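Local coordinates for CocE/NonD family hydrolase (Staphylococcus aureus subsp. aureus COL, PDB 3III), which is a CocE/NonD family enzyme that probably hydrolyses ester or amide bonds with an alpha/beta-hydrolase domain, though its natural substrate is not established, at residues 12-17 / 100-105; 30-35 / 304-309; 454-459 / 515-520; 201-206 / 212-217. All coordinates share one frame; numbering follows the deposited sequence.

Contact 1: 12-17 / 100-105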
loop_
_atom_site.group_PDB
_atom_site.type_symbol
_atom_site.label_atom_id
_atom_site.label_comp_id
_atom_site.label_asym_id
_atom_site.label_seq_id
_atom_site.Cartn_x
_atom_site.Cartn_y
_atom_site.Cartn_z
ATOM N N THR A 12 26.775 12.559 24.648
ATOM C CA THR A 12 25.375 12.382 25.069
ATOM C C THR A 12 24.492 12.611 23.839
ATOM O O THR A 12 24.747 13.489 23.048
ATOM C CB THR A 12 24.954 13.356 26.238
ATOM O OG1 THR A 12 23.812 12.826 26.902
ATOM C CG2 THR A 12 24.581 14.787 25.765
ATOM N N VAL A 13 23.465 11.791 23.683
ATOM C CA VAL A 13 22.485 11.960 22.656
ATOM C C VAL A 13 21.665 13.245 22.879
ATOM O O VAL A 13 21.200 13.519 24.005
ATOM C CB VAL A 13 21.563 10.725 22.615
ATOM C CG1 VAL A 13 20.325 10.980 21.765
ATOM C CG2 VAL A 13 22.395 9.441 22.126
ATOM N N THR A 14 21.462 13.979 21.780
ATOM C CA THR A 14 20.669 15.213 21.774
ATOM C C THR A 14 19.224 14.798 21.996
ATOM O O THR A 14 18.698 13.895 21.335
ATOM C CB THR A 14 20.843 15.967 20.463
ATOM O OG1 THR A 14 22.242 16.201 20.285
ATOM C CG2 THR A 14 20.052 17.309 20.468
ATOM N N HIS A 15 18.639 15.389 23.013
ATOM C CA HIS A 15 17.282 15.074 23.417
ATOM C C HIS A 15 16.453 15.954 22.337
ATOM O O HIS A 15 16.615 17.205 22.211
ATOM C CB HIS A 15 17.077 15.295 25.018
ATOM C CG HIS A 15 17.959 14.452 26.017
ATOM N ND1 HIS A 15 18.393 14.976 27.230
ATOM C CD2 HIS A 15 18.348 13.146 26.088
ATOM C CE1 HIS A 15 19.082 14.081 27.945
ATOM N NE2 HIS A 15 19.069 12.953 27.295
ATOM N N VAL A 16 15.665 15.293 21.477
ATOM C CA VAL A 16 15.110 15.917 20.209
ATOM C C VAL A 16 14.110 17.075 20.396
ATOM O O VAL A 16 14.071 18.046 19.620
ATOM C CB VAL A 16 14.489 14.857 19.213
ATOM C CG1 VAL A 16 13.419 13.983 19.874
ATOM C CG2 VAL A 16 13.944 15.548 17.905
ATOM N N ASN A 17 13.326 16.999 21.448
ATOM C CA ASN A 17 12.427 18.079 21.788
ATOM C C ASN A 17 13.171 19.351 22.244
ATOM O O ASN A 17 12.558 20.391 22.423
ATOM C CB ASN A 17 11.390 17.600 22.843
ATOM C CG ASN A 17 10.412 16.536 22.285
ATOM O OD1 ASN A 17 10.171 16.478 21.079
ATOM N ND2 ASN A 17 9.847 15.705 23.165
ATOM N N SER A 100 16.062 5.710 15.378
ATOM C CA SER A 100 16.495 6.782 16.237
ATOM C C SER A 100 15.316 7.703 16.617
ATOM O O SER A 100 14.263 7.736 15.992
ATOM C CB SER A 100 17.545 7.639 15.594
ATOM O OG SER A 100 16.990 8.404 14.555
ATOM N N SER A 101 15.555 8.528 17.612
ATOM C CA SER A 101 14.539 9.483 18.050
ATOM C C SER A 101 14.329 10.646 17.049
ATOM O O SER A 101 13.467 11.539 17.261
ATOM C CB SER A 101 14.892 9.931 19.466
ATOM O OG SER A 101 16.172 10.555 19.471
ATOM N N PHE A 102 15.112 10.672 15.966
ATOM C CA PHE A 102 15.034 11.759 14.965
ATOM C C PHE A 102 14.363 11.258 13.656
ATOM O O PHE A 102 14.654 11.746 12.556
ATOM C CB PHE A 102 16.429 12.311 14.701
ATOM C CG PHE A 102 16.992 13.141 15.853
ATOM C CD1 PHE A 102 16.798 14.497 15.889
ATOM C CD2 PHE A 102 17.666 12.539 16.894
ATOM C CE1 PHE A 102 17.288 15.257 16.930
ATOM C CE2 PHE A 102 18.159 13.291 17.946
ATOM C CZ PHE A 102 17.966 14.637 17.978
ATOM N N THR A 103 13.494 10.265 13.797
ATOM C CA THR A 103 12.815 9.614 12.696
ATOM C C THR A 103 11.280 9.654 12.911
ATOM O O THR A 103 10.733 8.809 13.598
ATOM C CB THR A 103 13.209 8.139 12.591
ATOM O OG1 THR A 103 14.633 7.995 12.632
ATOM C CG2 THR A 103 12.665 7.531 11.307
ATOM N N PRO A 104 10.596 10.652 12.316
ATOM C CA PRO A 104 9.157 10.613 12.255
ATOM C C PRO A 104 8.742 9.324 11.562
ATOM O O PRO A 104 9.419 8.835 10.664
ATOM C CB PRO A 104 8.779 11.852 11.421
ATOM C CG PRO A 104 10.021 12.800 11.579
ATOM C CD PRO A 104 11.172 11.825 11.617
ATOM N N GLU A 105 7.604 8.796 11.975
ATOM C CA GLU A 105 7.180 7.470 11.536
ATOM C C GLU A 105 7.229 7.309 10.037
ATOM O O GLU A 105 6.713 8.120 9.306
ATOM C CB GLU A 105 5.761 7.199 12.041
ATOM C CG GLU A 105 5.732 6.806 13.559
ATOM C CD GLU A 105 5.670 7.971 14.606
ATOM O OE1 GLU A 105 5.943 9.180 14.299
ATOM O OE2 GLU A 105 5.329 7.621 15.771
HETATM O O HOH W 1 16.571 12.531 21.367
#

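Contact 2: 30-35 / 304-309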
loop_
_atom_site.group_PDB
_atom_site.type_symbol
_atom_site.label_atom_id
_atom_site.label_comp_id
_atom_site.label_asym_id
_atom_site.label_seq_id
_atom_site.Cartn_x
_atom_site.Cartn_y
_atom_site.Cartn_z
ATOM N N SER A 30 21.727 6.412 16.942
ATOM C CA SER A 30 21.582 5.538 15.790
ATOM C C SER A 30 21.354 4.087 16.256
ATOM O O SER A 30 22.005 3.622 17.166
ATOM C CB SER A 30 22.823 5.585 14.881
ATOM O OG SER A 30 22.728 4.566 13.893
ATOM N N VAL A 31 20.424 3.410 15.609
ATOM C CA VAL A 31 20.088 1.996 15.845
ATOM C C VAL A 31 21.256 1.062 15.437
ATOM O O VAL A 31 21.460 0.013 16.039
ATOM C CB VAL A 31 18.746 1.703 15.028
ATOM C CG1 VAL A 31 18.542 0.246 14.688
ATOM C CG2 VAL A 31 17.595 2.268 15.825
ATOM N N GLN A 32 21.955 1.430 14.353
ATOM C CA GLN A 32 22.999 0.610 13.766
ATOM C C GLN A 32 24.395 1.006 14.240
ATOM O O GLN A 32 25.265 0.174 14.374
ATOM C CB GLN A 32 22.940 0.754 12.231
ATOM C CG GLN A 32 21.570 0.377 11.670
ATOM C CD GLN A 32 20.522 1.494 11.633
ATOM O OE1 GLN A 32 20.829 2.705 11.818
ATOM N NE2 GLN A 32 19.250 1.083 11.375
ATOM N N TYR A 33 24.603 2.310 14.464
ATOM C CA TYR A 33 25.922 2.875 14.539
ATOM C C TYR A 33 26.219 3.685 15.816
ATOM O O TYR A 33 27.087 4.558 15.819
ATOM C CB TYR A 33 26.169 3.777 13.314
ATOM C CG TYR A 33 25.849 3.124 11.976
ATOM C CD1 TYR A 33 26.466 1.920 11.605
ATOM C CD2 TYR A 33 24.941 3.708 11.080
ATOM C CE1 TYR A 33 26.220 1.341 10.409
ATOM C CE2 TYR A 33 24.707 3.143 9.847
ATOM C CZ TYR A 33 25.315 1.956 9.517
ATOM O OH TYR A 33 25.075 1.381 8.274
ATOM N N GLY A 34 25.470 3.439 16.868
ATOM C CA GLY A 34 25.741 4.053 18.169
ATOM C C GLY A 34 25.527 5.581 18.182
ATOM O O GLY A 34 24.706 6.115 17.442
ATOM N N ASN A 35 26.267 6.289 19.034
ATOM C CA ASN A 35 26.121 7.738 19.106
ATOM C C ASN A 35 26.801 8.451 17.927
ATOM O O ASN A 35 28.044 8.436 17.799
ATOM C CB ASN A 35 26.697 8.278 20.381
ATOM C CG ASN A 35 25.887 7.888 21.588
ATOM O OD1 ASN A 35 24.814 7.298 21.461
ATOM N ND2 ASN A 35 26.437 8.123 22.753
ATOM N N TYR A 304 12.266 -0.934 8.201
ATOM C CA TYR A 304 13.373 -0.604 9.093
ATOM C C TYR A 304 14.241 -1.792 9.426
ATOM O O TYR A 304 15.254 -1.632 10.074
ATOM C CB TYR A 304 12.808 -0.028 10.399
ATOM C CG TYR A 304 12.287 1.386 10.214
ATOM C CD1 TYR A 304 13.124 2.402 9.825
ATOM C CD2 TYR A 304 10.943 1.674 10.398
ATOM C CE1 TYR A 304 12.638 3.718 9.599
ATOM C CE2 TYR A 304 10.460 2.946 10.234
ATOM C CZ TYR A 304 11.298 3.974 9.826
ATOM O OH TYR A 304 10.751 5.224 9.656
ATOM N N ALA A 305 13.880 -2.979 8.964
ATOM C CA ALA A 305 14.698 -4.163 9.210
ATOM C C ALA A 305 16.046 -3.967 8.546
ATOM O O ALA A 305 16.138 -3.459 7.409
ATOM C CB ALA A 305 14.027 -5.435 8.595
ATOM N N ARG A 306 17.105 -4.380 9.226
ATOM C CA ARG A 306 18.458 -4.133 8.728
ATOM C C ARG A 306 18.673 -4.668 7.285
ATOM O O ARG A 306 19.278 -3.978 6.480
ATOM C CB ARG A 306 19.509 -4.706 9.683
ATOM C CG ARG A 306 21.004 -4.390 9.308
ATOM C CD ARG A 306 21.274 -2.881 9.293
ATOM N NE ARG A 306 22.688 -2.563 9.165
ATOM C CZ ARG A 306 23.570 -2.592 10.160
ATOM N NH1 ARG A 306 24.860 -2.255 9.906
ATOM N NH2 ARG A 306 23.185 -2.915 11.394
ATOM N N GLU A 307 18.190 -5.875 6.947
ATOM C CA GLU A 307 18.407 -6.337 5.585
ATOM C C GLU A 307 17.775 -5.433 4.552
ATOM O O GLU A 307 18.323 -5.336 3.454
ATOM C CB GLU A 307 17.951 -7.784 5.344
ATOM C CG GLU A 307 16.539 -8.016 5.537
ATOM C CD GLU A 307 16.145 -9.463 5.119
ATOM O OE1 GLU A 307 17.000 -10.355 5.105
ATOM O OE2 GLU A 307 14.958 -9.661 4.817
ATOM N N ASN A 308 16.623 -4.797 4.878
ATOM C CA ASN A 308 15.972 -3.920 3.900
ATOM C C ASN A 308 16.582 -2.547 3.854
ATOM O O ASN A 308 16.624 -1.902 2.774
ATOM C CB ASN A 308 14.434 -3.939 4.111
ATOM C CG ASN A 308 13.836 -5.299 3.730
ATOM O OD1 ASN A 308 14.330 -5.943 2.806
ATOM N ND2 ASN A 308 12.858 -5.779 4.493
ATOM N N LEU A 309 17.135 -2.082 4.987
ATOM C CA LEU A 309 17.944 -0.848 4.944
ATOM C C LEU A 309 19.174 -1.086 4.066
ATOM O O LEU A 309 19.590 -0.219 3.332
ATOM C CB LEU A 309 18.333 -0.375 6.359
ATOM C CG LEU A 309 17.177 0.039 7.260
ATOM C CD1 LEU A 309 17.704 0.449 8.687
ATOM C CD2 LEU A 309 16.412 1.166 6.631
HETATM O O HOH W 2 24.808 -2.377 13.747
HETATM O O HOH W 3 18.288 -1.615 11.231
HETATM O O HOH W 4 25.811 -1.084 7.524
#

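Contact 3: 454-459 / 515-520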
loop_
_atom_site.group_PDB
_atom_site.type_symbol
_atom_site.label_atom_id
_atom_site.label_comp_id
_atom_site.label_asym_id
_atom_site.label_seq_id
_atom_site.Cartn_x
_atom_site.Cartn_y
_atom_site.Cartn_z
ATOM N N THR A 454 -8.339 -10.717 -0.302
ATOM C CA THR A 454 -9.596 -10.058 -0.121
ATOM C C THR A 454 -9.953 -9.265 -1.387
ATOM O O THR A 454 -9.067 -8.659 -2.110
ATOM C CB THR A 454 -9.484 -9.188 1.150
ATOM O OG1 THR A 454 -9.033 -10.031 2.240
ATOM C CG2 THR A 454 -10.833 -8.499 1.565
ATOM N N GLY A 455 -11.260 -9.163 -1.633
ATOM C CA GLY A 455 -11.777 -8.230 -2.644
ATOM C C GLY A 455 -13.225 -7.807 -2.405
ATOM O O GLY A 455 -13.936 -8.440 -1.637
ATOM N N TRP A 456 -13.649 -6.750 -3.089
ATOM C CA TRP A 456 -14.978 -6.143 -2.909
ATOM C C TRP A 456 -15.593 -5.671 -4.217
ATOM O O TRP A 456 -14.884 -5.205 -5.122
ATOM C CB TRP A 456 -14.867 -4.910 -2.034
ATOM C CG TRP A 456 -14.278 -5.088 -0.679
ATOM C CD1 TRP A 456 -14.973 -5.225 0.501
ATOM C CD2 TRP A 456 -12.904 -5.025 -0.324
ATOM N NE1 TRP A 456 -14.110 -5.317 1.546
ATOM C CE2 TRP A 456 -12.830 -5.174 1.083
ATOM C CE3 TRP A 456 -11.721 -4.866 -1.051
ATOM C CZ2 TRP A 456 -11.604 -5.178 1.780
ATOM C CZ3 TRP A 456 -10.520 -4.897 -0.375
ATOM C CH2 TRP A 456 -10.481 -5.042 1.050
ATOM N N LEU A 457 -16.914 -5.704 -4.326
ATOM C CA LEU A 457 -17.555 -5.025 -5.436
ATOM C C LEU A 457 -19.002 -4.611 -5.125
ATOM O O LEU A 457 -19.767 -5.399 -4.652
ATOM C CB LEU A 457 -17.589 -5.932 -6.658
ATOM C CG LEU A 457 -18.167 -5.303 -7.947
ATOM C CD1 LEU A 457 -17.227 -4.165 -8.464
ATOM C CD2 LEU A 457 -18.431 -6.384 -9.027
ATOM N N ARG A 458 -19.349 -3.386 -5.473
ATOM C CA ARG A 458 -20.734 -2.936 -5.517
ATOM C C ARG A 458 -21.212 -3.236 -6.942
ATOM O O ARG A 458 -20.617 -2.819 -7.963
ATOM C CB ARG A 458 -20.815 -1.464 -5.124
ATOM C CG ARG A 458 -22.234 -0.865 -5.183
ATOM C CD ARG A 458 -22.294 0.452 -4.445
ATOM N NE ARG A 458 -22.291 0.241 -3.001
ATOM C CZ ARG A 458 -22.351 1.195 -2.093
ATOM N NH1 ARG A 458 -22.417 2.469 -2.432
ATOM N NH2 ARG A 458 -22.326 0.868 -0.818
ATOM N N VAL A 459 -22.244 -4.063 -7.024
ATOM C CA VAL A 459 -22.645 -4.644 -8.310
ATOM C C VAL A 459 -23.125 -3.594 -9.325
ATOM O O VAL A 459 -22.917 -3.747 -10.523
ATOM C CB VAL A 459 -23.646 -5.827 -8.062
ATOM C CG1 VAL A 459 -24.281 -6.354 -9.360
ATOM C CG2 VAL A 459 -22.898 -6.949 -7.290
ATOM N N GLY A 515 -22.274 -10.729 2.531
ATOM C CA GLY A 515 -22.764 -9.352 2.437
ATOM C C GLY A 515 -22.129 -8.356 3.360
ATOM O O GLY A 515 -22.609 -7.201 3.471
ATOM N N SER A 516 -21.074 -8.773 4.037
ATOM C CA SER A 516 -20.347 -7.892 4.947
ATOM C C SER A 516 -18.914 -8.416 5.127
ATOM O O SER A 516 -18.560 -9.458 4.575
ATOM C CB SER A 516 -21.121 -7.737 6.296
ATOM O OG SER A 516 -21.319 -8.991 6.924
ATOM N N GLU A 517 -18.096 -7.692 5.895
ATOM C CA GLU A 517 -16.682 -8.025 6.056
ATOM C C GLU A 517 -16.481 -9.483 6.428
ATOM O O GLU A 517 -17.150 -10.008 7.301
ATOM C CB GLU A 517 -16.006 -7.130 7.100
ATOM C CG GLU A 517 -14.671 -6.574 6.616
ATOM C CD GLU A 517 -14.835 -5.605 5.502
ATOM O OE1 GLU A 517 -14.504 -5.963 4.343
ATOM O OE2 GLU A 517 -15.210 -4.452 5.795
ATOM N N ILE A 518 -15.523 -10.115 5.769
ATOM C CA ILE A 518 -15.269 -11.518 6.003
ATOM C C ILE A 518 -14.467 -11.774 7.288
ATOM O O ILE A 518 -14.875 -12.569 8.127
ATOM C CB ILE A 518 -14.678 -12.153 4.748
ATOM C CG1 ILE A 518 -15.761 -12.122 3.631
ATOM C CG2 ILE A 518 -14.251 -13.612 5.036
ATOM C CD1 ILE A 518 -15.141 -12.253 2.286
ATOM N N VAL A 519 -13.333 -11.106 7.426
ATOM C CA VAL A 519 -12.578 -11.135 8.653
ATOM C C VAL A 519 -13.081 -9.965 9.472
ATOM O O VAL A 519 -13.195 -8.824 8.980
ATOM C CB VAL A 519 -11.054 -11.040 8.380
ATOM C CG1 VAL A 519 -10.287 -10.953 9.727
ATOM C CG2 VAL A 519 -10.550 -12.240 7.521
ATOM N N ILE A 520 -13.487 -10.224 10.696
ATOM C CA ILE A 520 -14.037 -9.127 11.446
ATOM C C ILE A 520 -13.020 -8.561 12.423
ATOM O O ILE A 520 -12.006 -9.183 12.717
ATOM C CB ILE A 520 -15.351 -9.506 12.125
ATOM C CG1 ILE A 520 -15.117 -10.508 13.244
ATOM C CG2 ILE A 520 -16.346 -10.079 11.064
ATOM C CD1 ILE A 520 -16.436 -10.884 13.876
#

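Contact 4: 201-206 / 212-217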
loop_
_atom_site.group_PDB
_atom_site.type_symbol
_atom_site.label_atom_id
_atom_site.label_comp_id
_atom_site.label_asym_id
_atom_site.label_seq_id
_atom_site.Cartn_x
_atom_site.Cartn_y
_atom_site.Cartn_z
ATOM N N GLU A 201 -8.452 2.554 -4.112
ATOM C CA GLU A 201 -7.528 1.939 -3.153
ATOM C C GLU A 201 -7.776 2.275 -1.703
ATOM O O GLU A 201 -7.449 1.452 -0.865
ATOM C CB GLU A 201 -6.065 2.118 -3.571
ATOM C CG GLU A 201 -5.900 1.472 -4.971
ATOM C CD GLU A 201 -4.643 1.756 -5.743
ATOM O OE1 GLU A 201 -3.859 2.655 -5.355
ATOM O OE2 GLU A 201 -4.466 1.073 -6.806
ATOM N N VAL A 202 -8.388 3.432 -1.408
ATOM C CA VAL A 202 -8.635 3.826 -0.015
ATOM C C VAL A 202 -10.043 4.429 0.217
ATOM O O VAL A 202 -10.648 4.127 1.226
ATOM C CB VAL A 202 -7.543 4.781 0.557
ATOM C CG1 VAL A 202 -7.541 6.168 -0.138
ATOM C CG2 VAL A 202 -7.699 4.912 2.087
ATOM N N ALA A 203 -10.507 5.325 -0.677
ATOM C CA ALA A 203 -11.835 5.979 -0.545
ATOM C C ALA A 203 -13.007 4.981 -0.737
ATOM O O ALA A 203 -14.046 5.067 -0.075
ATOM C CB ALA A 203 -11.962 7.230 -1.508
ATOM N N PHE A 204 -12.825 4.032 -1.658
ATOM C CA PHE A 204 -13.817 3.022 -1.955
ATOM C C PHE A 204 -13.113 1.739 -2.316
ATOM O O PHE A 204 -12.049 1.724 -2.919
ATOM C CB PHE A 204 -14.719 3.397 -3.160
ATOM C CG PHE A 204 -15.376 4.773 -3.053
ATOM C CD1 PHE A 204 -16.714 4.925 -2.600
ATOM C CD2 PHE A 204 -14.659 5.905 -3.406
ATOM C CE1 PHE A 204 -17.279 6.174 -2.453
ATOM C CE2 PHE A 204 -15.250 7.144 -3.313
ATOM C CZ PHE A 204 -16.555 7.274 -2.809
ATOM N N HIS A 205 -13.714 0.641 -1.951
ATOM C CA HIS A 205 -13.245 -0.650 -2.445
ATOM C C HIS A 205 -14.292 -1.232 -3.350
ATOM O O HIS A 205 -15.390 -1.514 -2.916
ATOM C CB HIS A 205 -12.959 -1.582 -1.289
ATOM C CG HIS A 205 -11.921 -1.067 -0.379
ATOM N ND1 HIS A 205 -12.215 -0.592 0.876
ATOM C CD2 HIS A 205 -10.588 -0.892 -0.553
ATOM C CE1 HIS A 205 -11.102 -0.173 1.449
ATOM N NE2 HIS A 205 -10.101 -0.355 0.611
ATOM N N GLY A 206 -13.960 -1.380 -4.640
ATOM C CA GLY A 206 -14.981 -1.866 -5.578
ATOM C C GLY A 206 -16.194 -0.979 -5.643
ATOM O O GLY A 206 -17.289 -1.427 -5.975
ATOM N N GLY A 212 -14.209 3.319 7.543
ATOM C CA GLY A 212 -13.254 3.145 8.607
ATOM C C GLY A 212 -11.987 3.924 8.419
ATOM O O GLY A 212 -11.995 5.171 8.538
ATOM N N PHE A 213 -10.914 3.213 8.077
ATOM C CA PHE A 213 -9.595 3.820 7.921
ATOM C C PHE A 213 -9.556 5.153 7.140
ATOM O O PHE A 213 -8.969 6.138 7.613
ATOM C CB PHE A 213 -8.579 2.879 7.294
ATOM C CG PHE A 213 -7.252 3.504 7.155
ATOM C CD1 PHE A 213 -6.400 3.597 8.241
ATOM C CD2 PHE A 213 -6.864 4.056 5.952
ATOM C CE1 PHE A 213 -5.144 4.232 8.104
ATOM C CE2 PHE A 213 -5.619 4.653 5.804
ATOM C CZ PHE A 213 -4.761 4.741 6.884
ATOM N N TYR A 214 -10.224 5.189 5.986
ATOM C CA TYR A 214 -10.257 6.423 5.167
ATOM C C TYR A 214 -10.668 7.652 5.959
ATOM O O TYR A 214 -10.052 8.747 5.847
ATOM C CB TYR A 214 -11.192 6.251 3.991
ATOM C CG TYR A 214 -11.339 7.500 3.127
ATOM C CD1 TYR A 214 -10.347 7.844 2.205
ATOM C CD2 TYR A 214 -12.452 8.358 3.266
ATOM C CE1 TYR A 214 -10.484 8.995 1.431
ATOM C CE2 TYR A 214 -12.599 9.492 2.522
ATOM C CZ TYR A 214 -11.605 9.793 1.561
ATOM O OH TYR A 214 -11.758 10.937 0.800
ATOM N N ARG A 215 -11.727 7.494 6.720
ATOM C CA ARG A 215 -12.270 8.557 7.532
ATOM C C ARG A 215 -11.404 8.831 8.745
ATOM O O ARG A 215 -11.165 9.973 9.090
ATOM C CB ARG A 215 -13.717 8.264 7.920
ATOM C CG ARG A 215 -14.616 8.080 6.734
ATOM C CD ARG A 215 -16.087 7.847 7.068
ATOM N NE ARG A 215 -16.834 7.726 5.808
ATOM C CZ ARG A 215 -18.132 7.503 5.724
ATOM N NH1 ARG A 215 -18.861 7.319 6.817
ATOM N NH2 ARG A 215 -18.708 7.462 4.536
ATOM N N PHE A 216 -10.884 7.791 9.365
ATOM C CA PHE A 216 -9.947 7.931 10.488
ATOM C C PHE A 216 -8.684 8.733 10.073
ATOM O O PHE A 216 -8.221 9.678 10.766
ATOM C CB PHE A 216 -9.562 6.535 10.909
ATOM C CG PHE A 216 -8.353 6.457 11.829
ATOM C CD1 PHE A 216 -8.480 6.793 13.170
ATOM C CD2 PHE A 216 -7.130 5.982 11.368
ATOM C CE1 PHE A 216 -7.378 6.682 14.015
ATOM C CE2 PHE A 216 -6.061 5.850 12.213
ATOM C CZ PHE A 216 -6.194 6.214 13.533
ATOM N N TRP A 217 -8.202 8.403 8.891
ATOM C CA TRP A 217 -7.009 9.001 8.318
ATOM C C TRP A 217 -7.298 10.463 8.020
ATOM O O TRP A 217 -6.509 11.366 8.370
ATOM C CB TRP A 217 -6.651 8.222 7.051
ATOM C CG TRP A 217 -5.628 8.849 6.225
ATOM C CD1 TRP A 217 -4.306 8.898 6.478
ATOM C CD2 TRP A 217 -5.831 9.533 4.979
ATOM N NE1 TRP A 217 -3.665 9.592 5.485
ATOM C CE2 TRP A 217 -4.580 9.991 4.549
ATOM C CE3 TRP A 217 -6.949 9.814 4.194
ATOM C CZ2 TRP A 217 -4.404 10.688 3.351
ATOM C CZ3 TRP A 217 -6.764 10.506 2.991
ATOM C CH2 TRP A 217 -5.521 10.949 2.599
#

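Contact 1: 12-17 / 100-105
A type I beta turn from Ser100 to Thr103 presents Phe102 to Val16, in the N-terminal loop that leads into strand 22-30 at the edge of the large mixed sheet. Val16 CB sits over one face of the phenyl ring, 3.9 Å from its centroid and 23° off the normal, a CH-pi contact displaced toward the rim. The valine CG2, anti to the backbone N, continues across that rim and reaches Phe102 CE1 at 3.5 Å. The other branch, CG1, lies 3.6 Å from Ser101 O, so the forked valine touches both ring and turn. At the ring edge, near its plane, Thr14 O approaches Phe102 CE2 at 3.5 Å, where the weakly positive C-H groups suit a carbonyl oxygen. A water spans the two segments: it donates to Thr14 O and to Ser101 OG (2.8 Å to OG), and accepts a weak bond from Val16 N. Ser101 OG also bonds Asp29 of strand 22-30. Inside the turn, Phe102 N donates to Ser100 OG at 3.3 Å, an ST turn that ties the Phe102 backbone to the Ser100 side chain. With no direct hydrogen bond, the segments combine apolar cover of one ring face with polar linkage through solvent.

Contact 2: 30-35 / 304-309
The loop 30-35, which joins strands 22-30 and 36-47, faces the first turn of helix 306-319, with the CA atoms of Gln32 and Arg306 8.3 Å apart and Ala305 at the N-cap position. The aliphatic part of Gln32 meets the Arg306 guanidinium: CG lies over one face of the planar group, offset toward its rim and 3.7 Å from NH2. Arginine suits this place because its flat face accepts methylenes while its edge remains available to polar partners. At that edge, in the plane of the group, waters accept from NH2 and NH1; the first donates to Gln32 O, and the second also bonds Tyr33 OH. Arg306 NE is taken by a salt bridge to Glu310, one helical turn on. A bend in the glutamine chain (chi2 87°) brings its amide toward the helix, nearly perpendicular to the guanidinium with 83° between the planes. There NE2 lies beside Leu309 CD1 and donates to a third water, which in turn donates to Tyr304 O. The Tyr33 ring carries Gln32 CB over its centre and stands 75° from the guanidinium plane, with CE1 3.9 Å from Arg306 NH1. On the loop side, Ser30 OG accepts from Gln32 N and from Tyr33 N, the latter at 3.0 Å, forming an ST turn and an ST motif that hold the two touching residues in place. One face of the guanidinium thus lies against neutral side-chain carbon, with waters at its edge, and Glu310 probably offsets part of its positive charge.

Contact 3: 454-459 / 515-520
Strand residues 454-458 run beside the irregular chain 515-520, which follows strand 508-514, at a distance too great for backbone pairing: the nearest CA atoms, of Trp456 and Glu517, are 9.3 Å apart. Two long side chains close the gap. Trp456 NE1 donates to Glu517 OE1 at 2.9 Å, with an N-H...O angle of 167°. The acceptor lies only 6° out of the indole plane and uses its syn lone pair, the one on the side of OE2, although the carboxylate itself is turned 75° from the ring. Glutamate reaches this spot because its chain bends at chi2, swinging the carboxylate round to the indole edge. Its second oxygen, OE2, is hydrogen-bonded to His533 ND1, so the acid links two ring nitrogens, and the bond from His533 probably favours the ionised carboxylate. Tryptophan suits the buried site by offering broad faces as well as one donor: Thr454 CG2 lies 3.4 Å above one face, toward its rim, while His205, from the catalytic domain, stacks on the opposite one. The strand belongs to the C-terminal, non-catalytic domain, consistent with the beta-sandwich of the S15/CocE family, and Trp456 is placed where this domain meets the hydrolase domain.

Contact 4: 201-206 / 212-217
Tyr214 and Ala203 form the close centre of this buried contact, where the end of helix 198-203 meets the start of helix 213-224. Alanine is small enough to bring its backbone right up to the ring: CA stands over one face, 4.0 Å from the centroid and 24° off the normal, in a CH-pi contact, while CB reaches Tyr214 CE1 at 3.7 Å. With CG anti to the backbone N (chi1 177°), the tyrosine projects from its helix toward Ala203, and its CB comes within 3.5 Å of Val202 O. The phenol oxygen is engaged beyond the segments, hydrogen-bonded to Leu234 O, which satisfies the polar end of an otherwise apolar wedge. The Val202 methyls pack less closely. CG2 lies in the plane of the Tyr214 ring, 4.0 Å from CD1, and also meets the edge of Phe213 at CD2, again 4.0 Å away, so one methyl fits between two aromatic edges. Farther round the helix, Arg215 and Phe216, partly exposed, take no part in this interface; Arg215 pairs with Glu535, and Phe216 touches a bound palmitic acid, which also lies about 4 Å from the Phe213 side chain. The chemistry is thus dispersive, without a hydrogen bond between the segments, and it connects a snug helix junction to aromatic residues beside a bound palmitic acid.

How the contacts relate
Contacts 1 and 2 are neighbours, their centres 14 Å apart, and they touch where Val13 meets Asn35 and Thr103 meets Tyr304; their segments alternate along the chain, so together they fasten the N-terminal region around strand 22-30 to distant parts of the hydrolase domain. Contacts 3 and 4 form a second pair, 13 Å between centres, in which the C-terminal domain adjoins the region between strands 186-192 and 262-267: Arg458 N lies 2.9 Å from Gly206 O, a probable hydrogen bond. Contact 4 comes between the two halves of contact 2 in sequence, and contact 3 follows all the others. About 42 Å separates the centres of contacts 1 and 3, across the molecule.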